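Local coordinates for protein SAG family member (Sag19) (Eimeria tenella, PDB 6ZZB) that is a major surface antigen of the SAG family, of unknown function, related to CAP proteins, at residues A[124-138]-A[195-209]. Numbering follows the deposited sequence.
With SO4 (sulfate ion), chain C.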
ATOM      1  N   PRO A 124      -4.816  -5.805   2.359  1.00  9.80           N
ATOM      2  CA  PRO A 124      -3.975  -4.933   3.167  1.00  9.85           C
ATOM      3  C   PRO A 124      -2.684  -4.599   2.440  1.00  9.78           C
ATOM      4  O   PRO A 124      -2.002  -5.508   1.958  1.00  9.92           O
ATOM      5  CB  PRO A 124      -3.703  -5.734   4.436  1.00 11.69           C
ATOM      6  CG  PRO A 124      -3.962  -7.151   4.075  1.00 13.45           C
ATOM      7  CD  PRO A 124      -4.906  -7.172   2.901  1.00 10.95           C
ATOM      8  N   GLY A 125      -2.406  -3.329   2.287  1.00  8.99           N
ATOM      9  CA  GLY A 125      -1.162  -2.869   1.706  1.00  9.31           C
ATOM     10  C   GLY A 125      -1.238  -1.411   1.383  1.00  8.81           C
ATOM     11  O   GLY A 125      -2.204  -0.721   1.769  1.00  9.52           O
ATOM     12  N   LEU A 126      -0.216  -0.918   0.711  1.00  8.53           N
ATOM     13  CA  LEU A 126      -0.170   0.448   0.153  1.00  8.66           C
ATOM     14  C   LEU A 126      -0.983   0.486  -1.130  1.00  8.54           C
ATOM     15  O   LEU A 126      -0.848  -0.402  -1.982  1.00  8.77           O
ATOM     16  CB  LEU A 126       1.282   0.869  -0.056  1.00  9.21           C
ATOM     17  CG  LEU A 126       1.522   2.179  -0.798  1.00  9.57           C
ATOM     18  CD1 LEU A 126       2.811   2.820  -0.300  1.00 10.58           C
ATOM     19  CD2 LEU A 126       1.535   1.947  -2.311  1.00  9.87           C
ATOM     20  N   VAL A 127      -1.821   1.507  -1.252  1.00  8.17           N
ATOM     21  CA  VAL A 127      -2.682   1.700  -2.434  1.00  8.57           C
ATOM     22  C   VAL A 127      -2.513   3.124  -2.917  1.00  9.21           C
ATOM     23  O   VAL A 127      -2.820   4.047  -2.152  1.00  9.15           O
ATOM     24  CB  VAL A 127      -4.148   1.399  -2.107  1.00  9.02           C
ATOM     25  CG1 VAL A 127      -5.046   1.585  -3.308  1.00  9.65           C
ATOM     26  CG2 VAL A 127      -4.297   0.021  -1.526  1.00  9.46           C
ATOM     27  N   ILE A 128      -2.125   3.321  -4.170  1.00  9.83           N
ATOM     28  CA  ILE A 128      -2.042   4.679  -4.757  1.00  9.92           C
ATOM     29  C   ILE A 128      -2.648   4.660  -6.149  1.00 10.42           C
ATOM     30  O   ILE A 128      -2.048   4.123  -7.082  1.00  9.58           O
ATOM     31  CB  ILE A 128      -0.607   5.210  -4.801  1.00 10.60           C
ATOM     32  CG1 ILE A 128       0.054   5.214  -3.431  1.00 10.06           C
ATOM     33  CG2 ILE A 128      -0.601   6.585  -5.437  1.00 11.12           C
ATOM     34  CD1 ILE A 128       1.517   5.598  -3.438  1.00 10.32           C
ATOM     35  N   PRO A 129      -3.831   5.259  -6.332  1.00 11.11           N
ATOM     36  CA  PRO A 129      -4.343   5.487  -7.682  1.00 11.98           C
ATOM     37  C   PRO A 129      -3.570   6.624  -8.349  1.00 12.53           C
ATOM     38  O   PRO A 129      -3.071   7.506  -7.660  1.00 13.30           O
ATOM     39  CB  PRO A 129      -5.799   5.886  -7.454  1.00 13.33           C
ATOM     40  CG  PRO A 129      -6.093   5.554  -6.008  1.00 14.51           C
ATOM     41  CD  PRO A 129      -4.765   5.706  -5.292  1.00 12.38           C
ATOM     42  N   PHE A 130      -3.422   6.546  -9.667  1.00 12.71           N
ATOM     43  CA  PHE A 130      -2.774   7.634 -10.445  1.00 14.49           C
ATOM     44  C   PHE A 130      -3.466   7.699 -11.792  1.00 15.47           C
ATOM     45  O   PHE A 130      -4.015   6.725 -12.275  1.00 13.73           O
ATOM     46  CB  PHE A 130      -1.259   7.449 -10.503  1.00 14.66           C
ATOM     47  CG  PHE A 130      -0.775   6.161 -11.117  1.00 14.04           C
ATOM     48  CD1 PHE A 130      -0.735   4.990 -10.368  1.00 12.94           C
ATOM     49  CD2 PHE A 130      -0.299   6.117 -12.424  1.00 15.09           C
ATOM     50  CE1 PHE A 130      -0.258   3.805 -10.917  1.00 13.37           C
ATOM     51  CE2 PHE A 130       0.181   4.943 -12.973  1.00 14.39           C
ATOM     52  CZ  PHE A 130       0.186   3.776 -12.232  1.00 14.31           C
ATOM     53  N   PRO A 131      -3.574   8.904 -12.405  1.00 17.46           N
ATOM     54  CA  PRO A 131      -4.357   9.037 -13.623  1.00 18.70           C
ATOM     55  C   PRO A 131      -3.794   8.189 -14.763  1.00 17.00           C
ATOM     56  O   PRO A 131      -2.589   8.015 -14.888  1.00 17.78           O
ATOM     57  CB  PRO A 131      -4.257  10.529 -13.990  1.00 18.93           C
ATOM     58  CG  PRO A 131      -3.803  11.207 -12.706  1.00 19.94           C
ATOM     59  CD  PRO A 131      -2.966  10.179 -11.977  1.00 19.24           C
ATOM     60  N   HIS A 132      -4.701   7.702 -15.597  1.00 18.43           N
ATOM     61  CA  HIS A 132      -4.383   6.820 -16.744  1.00 19.67           C
ATOM     62  C   HIS A 132      -3.424   7.501 -17.718  1.00 21.59           C
ATOM     63  O   HIS A 132      -2.706   6.786 -18.397  1.00 21.35           O
ATOM     64  CB  HIS A 132      -5.642   6.380 -17.479  1.00 20.46           C
ATOM     65  CG  HIS A 132      -6.305   7.482 -18.240  1.00 21.50           C
ATOM     66  ND1 HIS A 132      -7.136   8.409 -17.632  1.00 25.12           N
ATOM     67  CD2 HIS A 132      -6.272   7.793 -19.559  1.00 22.86           C
ATOM     68  CE1 HIS A 132      -7.583   9.257 -18.555  1.00 26.19           C
ATOM     69  NE2 HIS A 132      -7.100   8.870 -19.732  1.00 24.47           N
ATOM     70  N   ASP A 133      -3.443   8.826 -17.768  1.00 23.39           N
ATOM     71  CA  ASP A 133      -2.681   9.555 -18.816  1.00 29.78           C
ATOM     72  C   ASP A 133      -1.349  10.043 -18.239  1.00 32.00           C
ATOM     73  O   ASP A 133      -0.711  10.848 -18.910  1.00 33.08           O
ATOM     74  CB  ASP A 133      -3.533  10.658 -19.454  1.00 31.79           C
ATOM     75  CG  ASP A 133      -4.212  11.617 -18.494  1.00 33.06           C
ATOM     76  OD1 ASP A 133      -4.166  11.377 -17.284  1.00 32.47           O
ATOM     77  OD2 ASP A 133      -4.794  12.608 -18.978  1.00 37.31           O
ATOM     78  N   THR A 134      -0.916   9.550 -17.074  1.00 33.17           N
ATOM     79  CA  THR A 134       0.350  10.005 -16.442  1.00 31.89           C
ATOM     80  C   THR A 134       1.406   8.900 -16.504  1.00 32.05           C
ATOM     81  O   THR A 134       1.035   7.709 -16.522  1.00 40.87           O
ATOM     82  CB  THR A 134       0.108  10.492 -15.014  1.00 34.24           C
ATOM     83  OG1 THR A 134      -0.262   9.338 -14.261  1.00 32.61           O
ATOM     84  CG2 THR A 134      -0.947  11.572 -14.918  1.00 34.00           C
ATOM     85  N   GLU A 135       2.684   9.277 -16.496  1.00 28.49           N
ATOM     86  CA  GLU A 135       3.826   8.336 -16.425  1.00 27.70           C
ATOM     87  C   GLU A 135       3.954   7.820 -14.982  1.00 26.08           C
ATOM     88  O   GLU A 135       3.874   8.655 -14.054  1.00 25.77           O
ATOM     89  CB  GLU A 135       5.118   9.012 -16.879  1.00 33.29           C
ATOM     90  CG  GLU A 135       6.255   8.040 -17.094  1.00 36.52           C
ATOM     91  CD  GLU A 135       7.572   8.703 -17.440  1.00 41.40           C
ATOM     92  OE1 GLU A 135       7.550   9.890 -17.832  1.00 39.45           O
ATOM     93  OE2 GLU A 135       8.614   8.033 -17.305  1.00 47.62           O
ATOM     94  N   PHE A 136       4.154   6.510 -14.810  1.00 22.45           N
ATOM     95  CA  PHE A 136       4.371   5.868 -13.482  1.00 19.71           C
ATOM     96  C   PHE A 136       5.730   6.299 -12.941  1.00 20.86           C
ATOM     97  O   PHE A 136       6.744   6.099 -13.637  1.00 22.56           O
ATOM     98  CB  PHE A 136       4.345   4.336 -13.574  1.00 17.97           C
ATOM     99  CG  PHE A 136       4.621   3.641 -12.268  1.00 15.43           C
ATOM    100  CD1 PHE A 136       3.621   3.523 -11.319  1.00 13.84           C
ATOM    101  CD2 PHE A 136       5.864   3.129 -11.947  1.00 14.49           C
ATOM    102  CE1 PHE A 136       3.848   2.929 -10.099  1.00 13.41           C
ATOM    103  CE2 PHE A 136       6.097   2.515 -10.739  1.00 14.71           C
ATOM    104  CZ  PHE A 136       5.082   2.398  -9.810  1.00 13.65           C
ATOM    105  N   ASN A 137       5.780   6.858 -11.719  1.00 18.50           N
ATOM    106  CA  ASN A 137       7.030   7.248 -11.036  1.00 19.17           C
ATOM    107  C   ASN A 137       6.897   6.797  -9.578  1.00 16.39           C
ATOM    108  O   ASN A 137       6.199   7.491  -8.829  1.00 16.58           O
ATOM    109  CB  ASN A 137       7.249   8.751 -11.196  1.00 21.36           C
ATOM    110  CG  ASN A 137       8.479   9.286 -10.499  1.00 22.50           C
ATOM    111  OD1 ASN A 137       9.108   8.615  -9.683  1.00 21.82           O
ATOM    112  ND2 ASN A 137       8.857  10.501 -10.876  1.00 27.65           N
ATOM    113  N   CYS A 138       7.441   5.650  -9.235  1.00 15.13           N
ATOM    114  CA  CYS A 138       7.199   5.068  -7.886  1.00 14.56           C
ATOM    115  C   CYS A 138       7.755   6.030  -6.833  1.00 15.81           C
ATOM    116  O   CYS A 138       7.103   6.249  -5.796  1.00 13.63           O
ATOM    117  CB  CYS A 138       7.796   3.690  -7.643  1.00 14.57           C
ATOM    118  SG  CYS A 138       6.921   2.949  -6.242  1.00 14.15           S
ATOM    119  N   ALA A 195       1.708  -2.349 -10.499  1.00 10.33           N
ATOM    120  CA  ALA A 195       0.798  -1.273 -10.922  1.00 10.52           C
ATOM    121  C   ALA A 195       0.160  -1.653 -12.237  1.00 11.13           C
ATOM    122  O   ALA A 195       0.837  -2.233 -13.114  1.00 11.68           O
ATOM    123  CB  ALA A 195       1.520   0.026 -11.073  1.00 11.23           C
ATOM    124  N   THR A 196      -1.102  -1.312 -12.394  1.00 10.51           N
ATOM    125  CA  THR A 196      -1.683  -1.387 -13.748  1.00 11.08           C
ATOM    126  C   THR A 196      -0.984  -0.389 -14.663  1.00 12.47           C
ATOM    127  O   THR A 196      -0.526   0.664 -14.221  1.00 12.81           O
ATOM    128  CB  THR A 196      -3.195  -1.192 -13.715  1.00 11.17           C
ATOM    129  OG1 THR A 196      -3.524   0.109 -13.255  1.00 11.17           O
ATOM    130  CG2 THR A 196      -3.880  -2.240 -12.864  1.00 11.78           C
ATOM    131  N   LYS A 197      -0.897  -0.756 -15.946  1.00 13.87           N
ATOM    132  CA  LYS A 197      -0.041   0.009 -16.877  1.00 16.96           C
ATOM    133  C   LYS A 197      -0.825   0.553 -18.067  1.00 17.92           C
ATOM    134  O   LYS A 197      -0.270   1.415 -18.751  1.00 22.04           O
ATOM    135  CB  LYS A 197       1.116  -0.861 -17.373  1.00 20.30           C
ATOM    136  CG  LYS A 197       0.726  -2.069 -18.209  1.00 24.23           C
ATOM    137  CD  LYS A 197       1.906  -2.901 -18.693  1.00 28.89           C
ATOM    138  CE  LYS A 197       1.451  -4.250 -19.192  1.00 33.62           C
ATOM    139  NZ  LYS A 197       2.594  -5.112 -19.564  1.00 37.43           N
ATOM    140  N   ASP A 198      -2.056   0.118 -18.304  1.00 15.86           N
ATOM    141  CA  ASP A 198      -2.675   0.339 -19.636  1.00 16.28           C
ATOM    142  C   ASP A 198      -4.134   0.784 -19.514  1.00 16.19           C
ATOM    143  O   ASP A 198      -4.825   0.798 -20.555  1.00 16.43           O
ATOM    144  CB  ASP A 198      -2.506  -0.900 -20.503  1.00 16.69           C
ATOM    145  CG  ASP A 198      -3.208  -2.130 -19.988  1.00 17.43           C
ATOM    146  OD1 ASP A 198      -3.714  -2.075 -18.828  1.00 16.43           O
ATOM    147  OD2 ASP A 198      -3.253  -3.138 -20.721  1.00 20.36           O
ATOM    148  N   CYS A 199      -4.621   1.198 -18.348  1.00 14.26           N
ATOM    149  CA  CYS A 199      -5.970   1.816 -18.267  1.00 15.10           C
ATOM    150  C   CYS A 199      -6.104   2.900 -19.347  1.00 15.88           C
ATOM    151  O   CYS A 199      -5.212   3.757 -19.497  1.00 16.32           O
ATOM    152  CB  CYS A 199      -6.211   2.439 -16.905  1.00 13.64           C
ATOM    153  SG  CYS A 199      -6.378   1.189 -15.596  1.00 13.55           S
ATOM    154  N   LYS A 200      -7.220   2.875 -20.060  1.00 15.21           N
ATOM    155  CA  LYS A 200      -7.498   3.866 -21.145  1.00 16.85           C
ATOM    156  C   LYS A 200      -8.319   5.040 -20.642  1.00 18.38           C
ATOM    157  O   LYS A 200      -8.514   6.006 -21.404  1.00 20.94           O
ATOM    158  CB  LYS A 200      -8.237   3.170 -22.281  1.00 17.10           C
ATOM    159  CG  LYS A 200      -7.455   2.070 -22.943  1.00 18.53           C
ATOM    160  CD  LYS A 200      -8.225   1.471 -24.094  1.00 21.82           C
ATOM    161  CE  LYS A 200      -7.552   0.277 -24.711  1.00 24.46           C
ATOM    162  NZ  LYS A 200      -6.242   0.657 -25.292  1.00 26.82           N
ATOM    163  N   ALA A 201      -8.839   4.962 -19.426  1.00 16.19           N
ATOM    164  CA  ALA A 201      -9.603   5.997 -18.724  1.00 16.75           C
ATOM    165  C   ALA A 201      -9.466   5.700 -17.232  1.00 17.37           C
ATOM    166  O   ALA A 201      -8.840   4.663 -16.905  1.00 17.67           O
ATOM    167  CB  ALA A 201     -11.046   5.958 -19.140  1.00 17.85           C
ATOM    168  N   GLY A 202     -10.041   6.541 -16.394  1.00 17.98           N
ATOM    169  CA  GLY A 202      -9.983   6.337 -14.937  1.00 17.04           C
ATOM    170  C   GLY A 202      -8.559   6.395 -14.410  1.00 17.24           C
ATOM    171  O   GLY A 202      -7.686   7.106 -14.948  1.00 17.49           O
ATOM    172  N   HIS A 203      -8.321   5.711 -13.286  1.00 16.64           N
ATOM    173  CA  HIS A 203      -7.009   5.709 -12.612  1.00 15.15           C
ATOM    174  C   HIS A 203      -6.431   4.303 -12.679  1.00 13.05           C
ATOM    175  O   HIS A 203      -7.104   3.331 -12.326  1.00 13.56           O
ATOM    176  CB  HIS A 203      -7.142   6.183 -11.165  1.00 15.63           C
ATOM    177  CG  HIS A 203      -7.264   7.669 -11.019  1.00 19.03           C
ATOM    178  ND1 HIS A 203      -8.310   8.390 -11.557  1.00 22.98           N
ATOM    179  CD2 HIS A 203      -6.444   8.553 -10.438  1.00 20.07           C
ATOM    180  CE1 HIS A 203      -8.134   9.662 -11.264  1.00 21.51           C
ATOM    181  NE2 HIS A 203      -7.010   9.798 -10.587  1.00 25.94           N
ATOM    182  N   ASP A 204      -5.178   4.229 -13.085  1.00 12.32           N
ATOM    183  CA  ASP A 204      -4.336   3.055 -12.772  1.00 11.63           C
ATOM    184  C   ASP A 204      -4.167   2.983 -11.250  1.00 11.31           C
ATOM    185  O   ASP A 204      -4.365   3.971 -10.531  1.00 11.48           O
ATOM    186  CB  ASP A 204      -2.996   3.130 -13.491  1.00 12.07           C
ATOM    187  CG  ASP A 204      -3.082   2.891 -14.980  1.00 12.24           C
ATOM    188  OD1 ASP A 204      -3.440   1.790 -15.383  1.00 12.12           O
ATOM    189  OD2 ASP A 204      -2.776   3.880 -15.743  1.00 15.40           O
ATOM    190  N   VAL A 205      -3.739   1.822 -10.795  1.00 10.12           N
ATOM    191  CA  VAL A 205      -3.514   1.578  -9.345  1.00  9.93           C
ATOM    192  C   VAL A 205      -2.131   0.963  -9.134  1.00  8.83           C
ATOM    193  O   VAL A 205      -1.809  -0.047  -9.772  1.00  9.75           O
ATOM    194  CB  VAL A 205      -4.590   0.668  -8.739  1.00  9.46           C
ATOM    195  CG1 VAL A 205      -4.337   0.359  -7.274  1.00 10.45           C
ATOM    196  CG2 VAL A 205      -5.961   1.328  -8.884  1.00  9.95           C
ATOM    197  N   LEU A 206      -1.379   1.521  -8.196  1.00  8.75           N
ATOM    198  CA  LEU A 206      -0.193   0.901  -7.576  1.00  9.10           C
ATOM    199  C   LEU A 206      -0.627   0.235  -6.294  1.00  8.74           C
ATOM    200  O   LEU A 206      -1.248   0.903  -5.436  1.00  9.02           O
ATOM    201  CB  LEU A 206       0.853   1.974  -7.306  1.00  9.76           C
ATOM    202  CG  LEU A 206       2.041   1.548  -6.443  1.00 10.28           C
ATOM    203  CD1 LEU A 206       2.887   0.501  -7.131  1.00  9.82           C
ATOM    204  CD2 LEU A 206       2.887   2.752  -6.111  1.00 10.56           C
ATOM    205  N   PHE A 207      -0.268  -1.027  -6.135  1.00  8.83           N
ATOM    206  CA  PHE A 207      -0.511  -1.789  -4.901  1.00  8.72           C
ATOM    207  C   PHE A 207       0.799  -2.380  -4.444  1.00  8.23           C
ATOM    208  O   PHE A 207       1.465  -3.049  -5.242  1.00  9.14           O
ATOM    209  CB  PHE A 207      -1.532  -2.890  -5.133  1.00  8.77           C
ATOM    210  CG  PHE A 207      -1.831  -3.700  -3.907  1.00  8.89           C
ATOM    211  CD1 PHE A 207      -2.575  -3.123  -2.894  1.00  9.87           C
ATOM    212  CD2 PHE A 207      -1.389  -5.007  -3.752  1.00  9.94           C
ATOM    213  CE1 PHE A 207      -2.859  -3.845  -1.742  1.00 11.05           C
ATOM    214  CE2 PHE A 207      -1.648  -5.693  -2.575  1.00  9.99           C
ATOM    215  CZ  PHE A 207      -2.391  -5.115  -1.599  1.00 10.66           C
ATOM    216  N   CYS A 208       1.137  -2.197  -3.182  1.00  8.45           N
ATOM    217  CA  CYS A 208       2.290  -2.879  -2.564  1.00  8.68           C
ATOM    218  C   CYS A 208       1.796  -3.707  -1.391  1.00  9.25           C
ATOM    219  O   CYS A 208       1.180  -3.162  -0.458  1.00  8.98           O
ATOM    220  CB  CYS A 208       3.335  -1.896  -2.088  1.00  9.56           C
ATOM    221  SG  CYS A 208       4.122  -0.872  -3.345  1.00 10.53           S
ATOM    222  N   TYR A 209       2.102  -4.995  -1.416  1.00  9.05           N
ATOM    223  CA  TYR A 209       1.753  -5.935  -0.351  1.00  8.70           C
ATOM    224  C   TYR A 209       2.962  -6.131   0.546  1.00  8.77           C
ATOM    225  O   TYR A 209       4.037  -6.497   0.044  1.00  9.87           O
ATOM    226  CB  TYR A 209       1.305  -7.289  -0.911  1.00  8.75           C
ATOM    227  CG  TYR A 209       0.789  -8.180   0.180  1.00  8.82           C
ATOM    228  CD1 TYR A 209      -0.478  -7.979   0.675  1.00  9.50           C
ATOM    229  CD2 TYR A 209       1.546  -9.171   0.772  1.00  9.62           C
ATOM    230  CE1 TYR A 209      -0.972  -8.701   1.733  1.00  9.63           C
ATOM    231  CE2 TYR A 209       1.052  -9.938   1.798  1.00 10.31           C
ATOM    232  CZ  TYR A 209      -0.228  -9.724   2.269  1.00  9.85           C
ATOM    233  OH  TYR A 209      -0.752 -10.475   3.273  1.00 10.11           O
TER
HETATM  234  S   SO4 C 302     -11.891   8.731 -12.242  1.00 46.60           S
HETATM  235  O1  SO4 C 302     -12.549   7.455 -12.048  1.00 41.86           O
HETATM  236  O2  SO4 C 302     -11.912   9.470 -10.998  1.00 49.03           O
HETATM  237  O3  SO4 C 302     -12.587   9.480 -13.264  1.00 47.80           O
HETATM  238  O4  SO4 C 302     -10.522   8.526 -12.657  1.00 39.87           O
HETATM  239  O   HOH W   1      -0.826   5.818 -16.155  1.00 22.95           O
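Phe130 and Asp204 face each other in an antiparallel β-ladder that pairs strand 126-131 with strand 203-209 in the mixed sheet of this CAP-like domain. Phe130 holds CG between its own N and carbonyl carbon (chi1 59°), which lays the ring across Asp204; the CB of Asp204 sits over one ring face, 3.5 Å from CZ, in a CH-pi contact. An aspartate suits this place because one carboxylate oxygen, OD1, can accept both Thr196 OG1, on its anti lone pair, and Cys199 N, on the syn side, tying strand end and 197-202 loop to strand 203-209; OD2 takes a water that also binds Thr134 O. On the same sheet face, branched Leu206 reaches two partners, CD1 the ring edge of Phe136 and CD2 Cys138 SG, the sulfur bonded to Cys53; helix 138-155 covers Phe130 and Ile128. On the other face, Val127 CG2 meets the edge of Phe207, 3.8 Å from CD1, and helix 97-105 packs on that ring. At the loop, His132 offers a flat face to Ala201 CA, 3.6 Å from its centroid, and a ring N-H to Gly202, whose positive phi (63°) favours glycine. There Gly202 O is gripped twice, by His132 N at 3.1 Å and by His132 ND1 at 3.0 Å.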